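Side-chain contact in CrataBL (Crataeva tapia, PDB 4IHZ), which inhibits trypsin and probably, more strongly, factor Xa, and is likely a lectin for glucose and N-acetylglucosamine: residues 34-39 against 76-81. Sequence-based numbering, arbitrary orientation.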
loop_
_atom_site.group_PDB
_atom_site.type_symbol
_atom_site.label_atom_id
_atom_site.label_comp_id
_atom_site.label_asym_id
_atom_site.label_seq_id
_atom_site.Cartn_x
_atom_site.Cartn_y
_atom_site.Cartn_z
ATOM N N PRO A 34 5.860 -9.842 -2.370
ATOM C CA PRO A 34 7.192 -9.311 -2.624
ATOM C C PRO A 34 7.417 -8.923 -4.081
ATOM O O PRO A 34 8.309 -8.125 -4.340
ATOM C CB PRO A 34 8.131 -10.455 -2.226
ATOM C CG PRO A 34 7.278 -11.634 -2.049
ATOM C CD PRO A 34 5.878 -11.219 -1.848
ATOM N N LEU A 35 6.623 -9.481 -5.005
ATOM C CA LEU A 35 6.834 -9.209 -6.436
ATOM C C LEU A 35 5.530 -9.287 -7.202
ATOM O O LEU A 35 5.284 -10.233 -7.946
ATOM C CB LEU A 35 7.871 -10.183 -7.007
ATOM C CG LEU A 35 8.495 -9.640 -8.296
ATOM C CD1 LEU A 35 9.708 -8.800 -7.955
ATOM C CD2 LEU A 35 8.899 -10.815 -9.179
ATOM N N ASP A 36 4.714 -8.257 -7.027
ATOM C CA ASP A 36 3.374 -8.269 -7.595
ATOM C C ASP A 36 3.471 -7.663 -8.995
ATOM O O ASP A 36 3.405 -6.451 -9.166
ATOM C CB ASP A 36 2.430 -7.464 -6.700
ATOM C CG ASP A 36 0.968 -7.591 -7.120
ATOM O OD1 ASP A 36 0.521 -8.721 -7.441
ATOM O OD2 ASP A 36 0.248 -6.545 -7.132
ATOM N N LEU A 37 3.648 -8.540 -9.978
ATOM C CA LEU A 37 3.856 -8.131 -11.365
ATOM C C LEU A 37 2.616 -7.518 -11.966
ATOM O O LEU A 37 1.504 -7.717 -11.464
ATOM C CB LEU A 37 4.246 -9.368 -12.198
ATOM C CG LEU A 37 5.517 -10.063 -11.758
ATOM C CD1 LEU A 37 5.537 -11.357 -12.557
ATOM C CD2 LEU A 37 6.770 -9.218 -12.026
ATOM N N ILE A 38 2.798 -6.808 -13.083
ATOM C CA ILE A 38 1.654 -6.304 -13.837
ATOM C C ILE A 38 1.608 -7.198 -15.075
ATOM O O ILE A 38 2.524 -7.144 -15.921
ATOM C CB ILE A 38 1.889 -4.828 -14.286
ATOM C CG1 ILE A 38 2.084 -3.884 -13.084
ATOM C CG2 ILE A 38 0.728 -4.342 -15.192
ATOM C CD1 ILE A 38 0.920 -3.873 -12.128
ATOM N N THR A 39 0.577 -8.029 -15.180
ATOM C CA THR A 39 0.540 -9.043 -16.231
ATOM C C THR A 39 -0.592 -8.806 -17.211
ATOM O O THR A 39 -1.603 -8.170 -16.882
ATOM C CB THR A 39 0.450 -10.481 -15.684
ATOM O OG1 THR A 39 -0.691 -10.579 -14.832
ATOM C CG2 THR A 39 1.750 -10.819 -14.889
ATOM N N ASP A 76 -10.801 -1.051 -5.754
ATOM C CA ASP A 76 -11.237 -1.145 -4.361
ATOM C C ASP A 76 -10.879 -2.443 -3.715
ATOM O O ASP A 76 -10.778 -2.501 -2.509
ATOM C CB ASP A 76 -12.734 -0.894 -4.249
ATOM C CG ASP A 76 -13.092 0.538 -4.559
ATOM O OD1 ASP A 76 -12.190 1.422 -4.550
ATOM O OD2 ASP A 76 -14.274 0.787 -4.776
ATOM N N LEU A 77 -10.704 -3.509 -4.502
ATOM C CA LEU A 77 -10.195 -4.774 -3.986
ATOM C C LEU A 77 -8.666 -4.716 -4.027
ATOM O O LEU A 77 -8.090 -4.126 -4.949
ATOM C CB LEU A 77 -10.655 -5.947 -4.859
ATOM C CG LEU A 77 -12.129 -6.299 -4.788
ATOM C CD1 LEU A 77 -12.367 -7.392 -5.843
ATOM C CD2 LEU A 77 -12.421 -6.760 -3.362
ATOM N N TRP A 78 -8.037 -5.223 -2.968
ATOM C CA TRP A 78 -6.559 -5.316 -2.986
ATOM C C TRP A 78 -6.170 -6.417 -2.011
ATOM O O TRP A 78 -6.500 -6.355 -0.837
ATOM C CB TRP A 78 -5.949 -3.977 -2.534
ATOM C CG TRP A 78 -4.541 -3.880 -2.923
ATOM C CD1 TRP A 78 -3.445 -3.828 -2.107
ATOM C CD2 TRP A 78 -4.056 -3.828 -4.256
ATOM N NE1 TRP A 78 -2.299 -3.760 -2.860
ATOM C CE2 TRP A 78 -2.634 -3.743 -4.190
ATOM C CE3 TRP A 78 -4.681 -3.814 -5.508
ATOM C CZ2 TRP A 78 -1.820 -3.674 -5.340
ATOM C CZ3 TRP A 78 -3.859 -3.746 -6.660
ATOM C CH2 TRP A 78 -2.450 -3.653 -6.557
ATOM N N PHE A 79 -5.411 -7.387 -2.503
ATOM C CA PHE A 79 -5.170 -8.596 -1.730
ATOM C C PHE A 79 -3.779 -8.642 -1.134
ATOM O O PHE A 79 -3.414 -9.640 -0.499
ATOM C CB PHE A 79 -5.402 -9.810 -2.612
ATOM C CG PHE A 79 -6.833 -9.916 -3.057
ATOM C CD1 PHE A 79 -7.810 -10.430 -2.171
ATOM C CD2 PHE A 79 -7.238 -9.420 -4.310
ATOM C CE1 PHE A 79 -9.155 -10.510 -2.549
ATOM C CE2 PHE A 79 -8.610 -9.483 -4.684
ATOM C CZ PHE A 79 -9.561 -10.043 -3.802
ATOM N N CYS A 80 -3.036 -7.558 -1.297
ATOM C CA CYS A 80 -1.666 -7.473 -0.769
ATOM C C CYS A 80 -1.665 -6.508 0.396
ATOM O O CYS A 80 -2.452 -5.569 0.440
ATOM C CB CYS A 80 -0.718 -6.908 -1.857
ATOM S SG CYS A 80 -0.515 -8.045 -3.237
ATOM N N PRO A 81 -0.741 -6.695 1.345
ATOM C CA PRO A 81 -0.586 -5.666 2.364
ATOM C C PRO A 81 0.100 -4.418 1.837
ATOM O O PRO A 81 -0.112 -3.343 2.376
ATOM C CB PRO A 81 0.335 -6.311 3.415
ATOM C CG PRO A 81 0.555 -7.716 3.003
ATOM C CD PRO A 81 0.039 -7.922 1.615
#
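Asp-36 and Cys-80 are the pair whose CA atoms come nearest, 8.5 Å apart, where residues 34-39, which lead into strand 38-40, face the irregular loop 76-81; side chains bridge the interval. Asp-36 reaches across with CG anti to its own backbone nitrogen (chi1 -172°), which carries the carboxylate toward Trp-78 and Cys-80. OD2 of Asp-36 lies 4.0 Å from both CZ2 and CH2 of Trp-78, meeting the six-membered part of the indole obliquely, with the carboxylate and ring planes 83° apart. Asp-36 CG is 4.2 Å from SG of Cys-80. These are van der Waals contacts; the buried carboxylate finds its polar partners elsewhere, OD1 with the backbone N of Asn-23 in helix 22-26 and OD2 with the hydroxyl of Thr-101, which should restrain its rotation. The indole is held in turn through NE1, bonded to the carbonyl of Glu-82, while Trp-78 also packs on Trp-78 of the second subunit. Cys-80 is disulfide-bonded to Cys-33, linking 76-81 covalently to the residue preceding 34-39. The disulfide thus joins two loop regions of a beta-trefoil, with the buried acid packed beside it, as in Kunitz-type inhibitors, the protein's probable family.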